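Local structure of 3,6-diketocamphane 1,6 monooxygenase (Pseudomonas putida, 4UWM) at residues Phe9-Arg14 with Arg20-Trp25; Met41-His46 with Glu52-Pro57; Ser225-Leu230 with Asn332-Ala337. The protein catalyses the FMN-dependent Baeyer-Villiger oxygenation of a diketocamphane to a lactone, a step in the degradation of (-)-camphor. All blocks are in the same frame, centred on the assembly; numbering follows the deposited sequence.

Interaction 1: Phe9-Arg14 with Arg20-Trp25. With FMN (flavin mononucleotide), chain C.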
loop_
_atom_site.group_PDB
_atom_site.type_symbol
_atom_site.label_atom_id
_atom_site.label_comp_id
_atom_site.label_asym_id
_atom_site.label_seq_id
_atom_site.Cartn_x
_atom_site.Cartn_y
_atom_site.Cartn_z
ATOM N N PHE A 9 5.669 15.445 4.481
ATOM C CA PHE A 9 4.846 15.520 3.275
ATOM C C PHE A 9 3.416 15.225 3.704
ATOM O O PHE A 9 2.965 14.055 3.724
ATOM C CB PHE A 9 5.362 14.479 2.293
ATOM C CG PHE A 9 4.929 14.676 0.862
ATOM C CD1 PHE A 9 5.424 15.729 0.095
ATOM C CD2 PHE A 9 4.091 13.745 0.254
ATOM C CE1 PHE A 9 5.039 15.868 -1.242
ATOM C CE2 PHE A 9 3.703 13.871 -1.060
ATOM C CZ PHE A 9 4.165 14.943 -1.814
ATOM N N HIS A 10 2.696 16.286 4.045
ATOM C CA HIS A 10 1.319 16.149 4.508
ATOM C C HIS A 10 0.301 15.446 3.609
ATOM O O HIS A 10 -0.496 14.652 4.117
ATOM C CB HIS A 10 0.754 17.441 5.092
ATOM C CG HIS A 10 1.100 17.616 6.524
ATOM N ND1 HIS A 10 2.181 18.358 6.944
ATOM C CD2 HIS A 10 0.546 17.089 7.643
ATOM C CE1 HIS A 10 2.264 18.301 8.260
ATOM N NE2 HIS A 10 1.285 17.538 8.708
ATOM N N PRO A 11 0.262 15.749 2.314
ATOM C CA PRO A 11 0.957 16.873 1.691
ATOM C C PRO A 11 0.082 18.127 1.764
ATOM O O PRO A 11 -0.963 18.110 2.434
ATOM C CB PRO A 11 1.079 16.418 0.251
ATOM C CG PRO A 11 -0.192 15.664 0.033
ATOM C CD PRO A 11 -0.433 14.914 1.325
ATOM N N TYR A 12 0.511 19.211 1.117
ATOM C CA TYR A 12 -0.389 20.344 0.880
ATOM C C TYR A 12 -0.431 20.603 -0.631
ATOM O O TYR A 12 0.316 21.444 -1.151
ATOM C CB TYR A 12 0.073 21.609 1.631
ATOM C CG TYR A 12 -0.040 21.495 3.143
ATOM C CD1 TYR A 12 -1.294 21.441 3.758
ATOM C CD2 TYR A 12 1.095 21.442 3.953
ATOM C CE1 TYR A 12 -1.412 21.321 5.136
ATOM C CE2 TYR A 12 0.977 21.324 5.341
ATOM C CZ TYR A 12 -0.281 21.274 5.916
ATOM O OH TYR A 12 -0.445 21.164 7.280
ATOM N N MET A 13 -1.272 19.846 -1.316
ATOM C CA MET A 13 -1.392 19.921 -2.768
ATOM C C MET A 13 -2.518 20.882 -3.102
ATOM O O MET A 13 -3.608 20.774 -2.534
ATOM C CB MET A 13 -1.725 18.552 -3.387
ATOM C CG MET A 13 -0.711 17.424 -3.196
ATOM S SD MET A 13 0.965 17.807 -3.784
ATOM C CE MET A 13 0.746 17.845 -5.546
ATOM N N ARG A 14 -2.286 21.797 -4.056
ATOM C CA ARG A 14 -3.341 22.727 -4.499
ATOM C C ARG A 14 -4.604 21.986 -4.899
ATOM O O ARG A 14 -4.539 20.984 -5.622
ATOM C CB ARG A 14 -2.886 23.584 -5.696
ATOM C CG ARG A 14 -1.822 24.616 -5.398
ATOM C CD ARG A 14 -1.831 25.715 -6.459
ATOM N NE ARG A 14 -1.653 25.195 -7.814
ATOM C CZ ARG A 14 -0.474 24.909 -8.367
ATOM N NH1 ARG A 14 0.645 25.086 -7.681
ATOM N NH2 ARG A 14 -0.415 24.432 -9.611
ATOM N N ARG A 20 -2.543 11.116 -9.643
ATOM C CA ARG A 20 -1.277 10.815 -10.308
ATOM C C ARG A 20 -0.203 11.884 -10.095
ATOM O O ARG A 20 0.962 11.554 -9.861
ATOM C CB ARG A 20 -1.469 10.503 -11.809
ATOM C CG ARG A 20 -0.222 9.933 -12.474
ATOM C CD ARG A 20 -0.446 9.763 -13.981
ATOM N NE ARG A 20 0.535 8.849 -14.560
ATOM C CZ ARG A 20 1.788 9.181 -14.863
ATOM N NH1 ARG A 20 2.226 10.416 -14.660
ATOM N NH2 ARG A 20 2.608 8.274 -15.377
ATOM N N GLN A 21 -0.592 13.155 -10.182
ATOM C CA GLN A 21 0.349 14.261 -9.986
ATOM C C GLN A 21 0.882 14.265 -8.549
ATOM O O GLN A 21 2.062 14.492 -8.320
ATOM C CB GLN A 21 -0.334 15.602 -10.271
ATOM C CG GLN A 21 -0.633 15.895 -11.745
ATOM C CD GLN A 21 -1.493 17.148 -11.890
ATOM O OE1 GLN A 21 -2.481 17.353 -11.166
ATOM N NE2 GLN A 21 -1.106 18.004 -12.825
ATOM N N THR A 22 -0.001 14.015 -7.593
ATOM C CA THR A 22 0.376 14.013 -6.177
ATOM C C THR A 22 1.407 12.913 -5.934
ATOM O O THR A 22 2.416 13.120 -5.249
ATOM C CB THR A 22 -0.889 13.801 -5.313
ATOM O OG1 THR A 22 -1.781 14.892 -5.532
ATOM C CG2 THR A 22 -0.579 13.707 -3.814
ATOM N N PHE A 23 1.113 11.735 -6.468
ATOM C CA PHE A 23 1.970 10.548 -6.318
ATOM C C PHE A 23 3.340 10.780 -6.968
ATOM O O PHE A 23 4.385 10.536 -6.348
ATOM C CB PHE A 23 1.242 9.311 -6.865
ATOM C CG PHE A 23 1.724 7.999 -6.280
ATOM C CD1 PHE A 23 1.431 7.671 -4.959
ATOM C CD2 PHE A 23 2.447 7.086 -7.065
ATOM C CE1 PHE A 23 1.845 6.453 -4.423
ATOM C CE2 PHE A 23 2.873 5.877 -6.539
ATOM C CZ PHE A 23 2.579 5.568 -5.203
ATOM N N ASP A 24 3.337 11.343 -8.180
ATOM C CA ASP A 24 4.570 11.717 -8.886
ATOM C C ASP A 24 5.429 12.710 -8.087
ATOM O O ASP A 24 6.637 12.502 -7.915
ATOM C CB ASP A 24 4.224 12.271 -10.288
ATOM C CG ASP A 24 5.446 12.334 -11.225
ATOM O OD1 ASP A 24 6.354 11.473 -11.142
ATOM O OD2 ASP A 24 5.476 13.255 -12.060
ATOM N N TRP A 25 4.800 13.758 -7.562
ATOM C CA TRP A 25 5.485 14.738 -6.725
ATOM C C TRP A 25 6.097 14.108 -5.452
ATOM O O TRP A 25 7.243 14.416 -5.066
ATOM C CB TRP A 25 4.520 15.885 -6.371
ATOM C CG TRP A 25 5.098 16.987 -5.449
ATOM C CD1 TRP A 25 4.492 17.547 -4.353
ATOM C CD2 TRP A 25 6.340 17.681 -5.609
ATOM N NE1 TRP A 25 5.308 18.516 -3.800
ATOM C CE2 TRP A 25 6.445 18.611 -4.554
ATOM C CE3 TRP A 25 7.394 17.585 -6.531
ATOM C CZ2 TRP A 25 7.559 19.471 -4.407
ATOM C CZ3 TRP A 25 8.509 18.429 -6.374
ATOM C CH2 TRP A 25 8.576 19.359 -5.316
HETATM N N1 FMN C . -0.957 14.572 13.244
HETATM C C2 FMN C . -0.172 13.611 12.674
HETATM O O2 FMN C . -0.250 12.433 13.083
HETATM N N3 FMN C . 0.700 13.877 11.684
HETATM C C4 FMN C . 0.858 15.109 11.184
HETATM O O4 FMN C . 1.683 15.300 10.267
HETATM C C4A FMN C . 0.039 16.222 11.743
HETATM N N5 FMN C . 0.136 17.492 11.288
HETATM C C5A FMN C . -0.618 18.493 11.809
HETATM C C6 FMN C . -0.487 19.794 11.317
HETATM C C7 FMN C . -1.254 20.835 11.841
HETATM C C7M FMN C . -1.098 22.233 11.295
HETATM C C8 FMN C . -2.221 20.545 12.939
HETATM C C8M FMN C . -3.074 21.628 13.542
HETATM C C9 FMN C . -2.352 19.250 13.431
HETATM C C9A FMN C . -1.588 18.206 12.914
HETATM N N10 FMN C . -1.713 16.884 13.416
HETATM C C10 FMN C . -0.907 15.868 12.838
HETATM C "C1'" FMN C . -2.677 16.576 14.490
HETATM C "C2'" FMN C . -2.017 16.567 15.860
HETATM O "O2'" FMN C . -0.828 15.783 15.775
HETATM C "C3'" FMN C . -2.951 15.971 16.910
HETATM O "O3'" FMN C . -3.677 17.040 17.532
HETATM C "C4'" FMN C . -2.164 15.157 17.940
HETATM O "O4'" FMN C . -1.839 13.866 17.407
HETATM C "C5'" FMN C . -2.891 14.999 19.271
HETATM O "O5'" FMN C . -2.383 16.034 20.102
HETATM P P FMN C . -2.590 16.093 21.688
HETATM O O1P FMN C . -2.508 14.693 22.210
HETATM O O2P FMN C . -1.419 16.949 22.069
HETATM O O3P FMN C . -3.938 16.741 21.834
#
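The Phe-9 ring meets Trp-25 with its edge. Trp-25 CD1 lies near the plane of the phenyl ring, and Phe-9 CE1 is 3.6 Å from it. The phenyl ring and the five-membered ring of Trp-25 have their planes 56° apart, an oblique pairing. One face of Phe-9 is covered by Pro-11 CB, which sits 3.8 Å above the ring centre. Phe-9 CG is anti to the backbone N (chi1 -162°), and this turns the ring toward helix 19-35. A second flat group, the imidazole of His-10, has Tyr-12 OH over one face, 3.8 Å above its centre. FMN C4A lies at the edge of the imidazole, in its plane.

The Trp-25 indole is also reached by Met-13. Met-13 SD stands 3.6 Å from Trp-25 CD1 and approaches the ring obliquely, a Met-aromatic contact. Met-13 CG lies 3.6 Å from Thr-22 OG1, and the bends at chi2 and chi3 fold CE back to Thr-22 too. That hydroxyl is hydrogen-bonded to Ser-18 O and also to Asn-53 ND2. Pro-11 CG touches Thr-22 CG2 more loosely.

The contact belongs to the first beta-alpha unit of the TIM barrel. Strand 4-9 ends at Phe-9, the loop crosses the C-terminal end of the barrel, and helix 19-35 packs back against the loop. A cis peptide bond precedes Pro-11.

On the far side of the loop, His-10 serves the flavin. His-10 NE2 donates a hydrogen bond of 2.8 Å to FMN N5, with an angle of 153° at the hydrogen. The other nitrogen, ND1, is hydrogen-bonded to Glu-347 OE1, a second-shell link that fixes the rotation of the imidazole.

Interaction 2: Met41-His46 with Glu52-Pro57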
loop_
_atom_site.group_PDB
_atom_site.type_symbol
_atom_site.label_atom_id
_atom_site.label_comp_id
_atom_site.label_asym_id
_atom_site.label_seq_id
_atom_site.Cartn_x
_atom_site.Cartn_y
_atom_site.Cartn_z
ATOM N N MET A 41 11.820 11.028 5.643
ATOM C CA MET A 41 10.647 11.642 5.037
ATOM C C MET A 41 9.404 11.068 5.695
ATOM O O MET A 41 9.205 9.867 5.662
ATOM C CB MET A 41 10.632 11.392 3.529
ATOM C CG MET A 41 9.413 11.991 2.813
ATOM S SD MET A 41 9.489 11.556 1.070
ATOM C CE MET A 41 8.058 12.437 0.409
ATOM N N MET A 42 8.624 11.934 6.331
ATOM C CA MET A 42 7.358 11.579 6.975
ATOM C C MET A 42 6.225 11.841 5.978
ATOM O O MET A 42 6.220 12.887 5.313
ATOM C CB MET A 42 7.143 12.430 8.236
ATOM C CG MET A 42 8.134 12.108 9.368
ATOM S SD MET A 42 7.880 13.180 10.801
ATOM C CE MET A 42 9.299 12.726 11.820
ATOM N N ILE A 43 5.266 10.909 5.875
ATOM C CA ILE A 43 4.122 11.077 4.950
ATOM C C ILE A 43 2.836 10.854 5.700
ATOM O O ILE A 43 2.649 9.783 6.294
ATOM C CB ILE A 43 4.235 10.141 3.724
ATOM C CG1 ILE A 43 5.603 10.339 3.069
ATOM C CG2 ILE A 43 3.075 10.383 2.735
ATOM C CD1 ILE A 43 6.066 9.259 2.127
ATOM N N SER A 44 1.954 11.847 5.674
ATOM C CA SER A 44 0.718 11.798 6.453
ATOM C C SER A 44 -0.412 11.014 5.769
ATOM O O SER A 44 -0.294 10.621 4.617
ATOM C CB SER A 44 0.246 13.199 6.847
ATOM O OG SER A 44 1.246 13.867 7.599
ATOM N N GLU A 45 -1.499 10.819 6.515
ATOM C CA GLU A 45 -2.644 10.006 6.104
ATOM C C GLU A 45 -3.963 10.701 6.417
ATOM O O GLU A 45 -4.245 11.024 7.592
ATOM C CB GLU A 45 -2.566 8.634 6.817
ATOM C CG GLU A 45 -3.758 7.691 6.591
ATOM C CD GLU A 45 -3.550 6.346 7.304
ATOM O OE1 GLU A 45 -2.540 5.680 7.021
ATOM O OE2 GLU A 45 -4.370 5.970 8.171
ATOM N N HIS A 46 -4.769 10.941 5.378
ATOM C CA HIS A 46 -6.100 11.537 5.528
ATOM C C HIS A 46 -7.004 10.947 4.459
ATOM O O HIS A 46 -6.587 10.861 3.307
ATOM C CB HIS A 46 -6.076 13.053 5.307
ATOM C CG HIS A 46 -5.114 13.797 6.181
ATOM N ND1 HIS A 46 -3.745 13.779 5.978
ATOM C CD2 HIS A 46 -5.331 14.634 7.230
ATOM C CE1 HIS A 46 -3.163 14.554 6.882
ATOM N NE2 HIS A 46 -4.103 15.067 7.662
ATOM N N GLU A 52 -4.637 17.840 1.990
ATOM C CA GLU A 52 -3.880 16.725 2.545
ATOM C C GLU A 52 -4.497 15.463 1.945
ATOM O O GLU A 52 -5.398 14.864 2.517
ATOM C CB GLU A 52 -3.954 16.728 4.076
ATOM C CG GLU A 52 -3.613 18.082 4.720
ATOM C CD GLU A 52 -4.803 19.019 4.920
ATOM O OE1 GLU A 52 -5.862 18.828 4.297
ATOM O OE2 GLU A 52 -4.661 19.999 5.704
ATOM N N ASN A 53 -4.025 15.094 0.760
ATOM C CA ASN A 53 -4.791 14.183 -0.093
ATOM C C ASN A 53 -4.146 12.804 -0.286
ATOM O O ASN A 53 -4.269 12.213 -1.354
ATOM C CB ASN A 53 -5.092 14.864 -1.451
ATOM C CG ASN A 53 -3.836 15.200 -2.228
ATOM O OD1 ASN A 53 -2.739 15.119 -1.697
ATOM N ND2 ASN A 53 -3.988 15.553 -3.514
ATOM N N ILE A 54 -3.457 12.296 0.741
ATOM C CA ILE A 54 -2.887 10.952 0.652
ATOM C C ILE A 54 -3.550 10.060 1.714
ATOM O O ILE A 54 -3.274 10.231 2.901
ATOM C CB ILE A 54 -1.323 10.966 0.773
ATOM C CG1 ILE A 54 -0.697 11.594 -0.497
ATOM C CG2 ILE A 54 -0.756 9.553 1.001
ATOM C CD1 ILE A 54 0.821 11.755 -0.421
ATOM N N PRO A 55 -4.417 9.108 1.292
ATOM C CA PRO A 55 -5.087 8.230 2.260
ATOM C C PRO A 55 -4.268 6.985 2.589
ATOM O O PRO A 55 -4.638 6.212 3.491
ATOM C CB PRO A 55 -6.384 7.817 1.528
ATOM C CG PRO A 55 -6.004 7.834 0.087
ATOM C CD PRO A 55 -4.993 8.966 -0.066
ATOM N N ASN A 56 -3.188 6.758 1.834
ATOM C CA ASN A 56 -2.365 5.567 2.030
ATOM C C ASN A 56 -0.867 5.887 1.861
ATOM O O ASN A 56 -0.290 5.607 0.819
ATOM C CB ASN A 56 -2.770 4.445 1.043
ATOM C CG ASN A 56 -4.135 3.846 1.343
ATOM O OD1 ASN A 56 -5.165 4.339 0.850
ATOM N ND2 ASN A 56 -4.154 2.749 2.110
ATOM N N PRO A 57 -0.232 6.479 2.891
ATOM C CA PRO A 57 1.173 6.867 2.782
ATOM C C PRO A 57 2.082 5.687 2.451
ATOM O O PRO A 57 3.118 5.890 1.825
ATOM C CB PRO A 57 1.497 7.441 4.179
ATOM C CG PRO A 57 0.381 6.943 5.086
ATOM C CD PRO A 57 -0.820 6.919 4.177
HETATM O O HOH W 1 -2.510 12.956 3.529
#
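At the C-terminal end of the TIM barrel, beside the FMN pocket, the loop leaving strand 40-43 folds back so that Glu-52 to Pro-57 lie along Ile-43 to His-46. His-46 N donates to Ile-54 O at 3.0 Å, with the donor 37° out of the carbonyl plane. The same oxygen receives a CA-H...O contact from Glu-45 CA. Glu-52 CB sits over one face of the His-46 ring, 3.6 Å from its centroid, a CH-pi contact. The Glu-52 carboxylate is hydrogen-bonded to Tyr-284 OH and Gln-49 NE2. A water links His-46 ND1 to Ile-54 N and accepts from the latter. With an alanine in place of His-46, Glu-52 CB would probably lose the ring it rests on, and the water would be left without its side-chain partner.

Ser-44 OG is hydrogen-bonded to FMN O4 and Met-76 O. Lys-87 and Trp-94 of the second subunit pack on Glu-45 and Ile-54. Glu-45 runs extended from a CG anti to the backbone N (chi1 175°), crossing the Pro-57 ring, while its carboxylate binds His-78 and Leu-79. On the strand side, Pro-57 CB fits against Ile-43, 3.6 Å from Ile-43 CG2.

Interaction 3: Ser225-Leu230 with Asn332-Ala337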
loop_
_atom_site.group_PDB
_atom_site.type_symbol
_atom_site.label_atom_id
_atom_site.label_comp_id
_atom_site.label_asym_id
_atom_site.label_seq_id
_atom_site.Cartn_x
_atom_site.Cartn_y
_atom_site.Cartn_z
ATOM N N SER A 225 4.586 25.626 17.307
ATOM C CA SER A 225 3.444 26.505 17.517
ATOM C C SER A 225 3.741 27.636 18.511
ATOM O O SER A 225 2.820 28.279 19.011
ATOM C CB SER A 225 2.219 25.687 17.955
ATOM O OG SER A 225 2.330 25.274 19.302
ATOM N N GLY A 226 5.028 27.879 18.774
ATOM C CA GLY A 226 5.459 28.877 19.762
ATOM C C GLY A 226 6.436 28.303 20.780
ATOM O O GLY A 226 6.486 27.082 20.985
ATOM N N LEU A 227 7.213 29.181 21.420
ATOM C CA LEU A 227 8.275 28.771 22.349
ATOM C C LEU A 227 7.754 28.046 23.590
ATOM O O LEU A 227 8.354 27.069 24.042
ATOM C CB LEU A 227 9.121 29.976 22.782
ATOM C CG LEU A 227 9.951 30.755 21.755
ATOM C CD1 LEU A 227 10.532 32.010 22.396
ATOM C CD2 LEU A 227 11.060 29.892 21.172
ATOM N N ASP A 228 6.640 28.528 24.137
ATOM C CA ASP A 228 6.088 27.967 25.366
ATOM C C ASP A 228 5.632 26.526 25.167
ATOM O O ASP A 228 6.026 25.638 25.932
ATOM C CB ASP A 228 4.941 28.832 25.906
ATOM C CG ASP A 228 5.415 30.199 26.394
ATOM O OD1 ASP A 228 6.574 30.317 26.855
ATOM O OD2 ASP A 228 4.619 31.158 26.315
ATOM N N ALA A 229 4.824 26.301 24.128
ATOM C CA ALA A 229 4.339 24.958 23.794
ATOM C C ALA A 229 5.494 24.017 23.517
ATOM O O ALA A 229 5.461 22.868 23.950
ATOM C CB ALA A 229 3.369 24.989 22.614
ATOM N N LEU A 230 6.523 24.497 22.819
ATOM C CA LEU A 230 7.652 23.637 22.515
ATOM C C LEU A 230 8.330 23.178 23.805
ATOM O O LEU A 230 8.662 21.999 23.974
ATOM C CB LEU A 230 8.642 24.314 21.555
ATOM C CG LEU A 230 9.746 23.394 21.007
ATOM C CD1 LEU A 230 9.165 22.176 20.289
ATOM C CD2 LEU A 230 10.713 24.140 20.097
ATOM N N ASN A 332 19.684 28.825 16.013
ATOM C CA ASN A 332 20.477 29.000 17.238
ATOM C C ASN A 332 19.713 29.715 18.357
ATOM O O ASN A 332 19.713 29.247 19.505
ATOM C CB ASN A 332 21.789 29.714 16.934
ATOM C CG ASN A 332 22.754 28.848 16.156
ATOM O OD1 ASN A 332 23.028 27.709 16.534
ATOM N ND2 ASN A 332 23.286 29.387 15.070
ATOM N N ALA A 333 19.048 30.820 18.008
ATOM C CA ALA A 333 18.162 31.527 18.931
ATOM C C ALA A 333 17.104 30.606 19.537
ATOM O O ALA A 333 16.876 30.633 20.748
ATOM C CB ALA A 333 17.507 32.723 18.253
ATOM N N LEU A 334 16.470 29.778 18.703
ATOM C CA LEU A 334 15.477 28.818 19.193
ATOM C C LEU A 334 16.099 27.788 20.110
ATOM O O LEU A 334 15.518 27.455 21.148
ATOM C CB LEU A 334 14.752 28.118 18.040
ATOM C CG LEU A 334 13.747 28.971 17.283
ATOM C CD1 LEU A 334 13.504 28.376 15.907
ATOM C CD2 LEU A 334 12.457 29.086 18.081
ATOM N N PHE A 335 17.275 27.294 19.724
ATOM C CA PHE A 335 18.017 26.310 20.513
ATOM C C PHE A 335 18.398 26.845 21.885
ATOM O O PHE A 335 18.252 26.142 22.887
ATOM C CB PHE A 335 19.256 25.833 19.760
ATOM C CG PHE A 335 19.033 24.577 18.948
ATOM C CD1 PHE A 335 17.984 24.489 18.033
ATOM C CD2 PHE A 335 19.887 23.487 19.087
ATOM C CE1 PHE A 335 17.788 23.338 17.288
ATOM C CE2 PHE A 335 19.697 22.335 18.342
ATOM C CZ PHE A 335 18.648 22.264 17.439
ATOM N N GLU A 336 18.884 28.086 21.922
ATOM C CA GLU A 336 19.194 28.745 23.190
ATOM C C GLU A 336 17.933 28.922 24.031
ATOM O O GLU A 336 17.965 28.753 25.249
ATOM C CB GLU A 336 19.880 30.093 22.960
ATOM C CG GLU A 336 21.374 29.987 22.693
ATOM C CD GLU A 336 22.086 29.107 23.704
ATOM O OE1 GLU A 336 21.721 27.920 23.823
ATOM O OE2 GLU A 336 23.012 29.600 24.378
ATOM N N ALA A 337 16.815 29.230 23.377
ATOM C CA ALA A 337 15.561 29.474 24.088
ATOM C C ALA A 337 14.837 28.218 24.603
ATOM O O ALA A 337 14.106 28.301 25.592
ATOM C CB ALA A 337 14.627 30.325 23.239
#
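Leu-227 and Leu-334 approach each other at a slant and meet through one methyl from each. CD2 of Leu-227 lies 3.5 Å from CD2 of Leu-334, a close fit for two methyl carbons. Both side chains have CG anti to the carbonyl carbon (chi1 -64° in Leu-227, -73° in Leu-334), and in both CD1 continues the chain away from CA. The touching methyl is therefore the branch that bends off. The CA-CB bond of Leu-227 points at helix 324-338, whereas that of Leu-334 runs alongside, and the CD2 methyl covers the remaining distance. Ala-337, one turn further on, points its CB at Leu-227 and stands 4.1 Å from Leu-227 CD2.

Leu-227 opens helix 227-244, which follows barrel strand 219-223. Gly-226 is the N-cap, with a positive phi of 128° at which a side chain would jam against the carbonyl O of Ser-225. Leu-227 N is held by Asp-301 OD2. The side chains of Leu-227 and Leu-230 also touch Thr-338.

The contact joins two outer helices of the barrel near the surface, and it buries just 128 Å² in all. It consists of methyl groups alone, so the hold is by non-directional dispersion and the hydrophobic effect.

The three contacts follow one another along the chain and lie within one TIM barrel. Interactions 1 and 2 are neighbours, with centres about 9 Å apart. They share the adjacent parallel strands 4-9 and 40-43, joined through helix 19-35, and they touch directly, as where Phe-9 N meets Met-42 O. Together they bring His-10 and Ser-44 to the flavin, and both reach the second subunit of the homodimer. Interaction 3 is remote, its centre about 30 Å from that of interaction 1 and about 27 Å from that of interaction 2. It ties helix 227-244 to helix 324-338 across 101 intervening residues. The first two contacts thus shape the cofactor site, while the third joins helices in the outer layer.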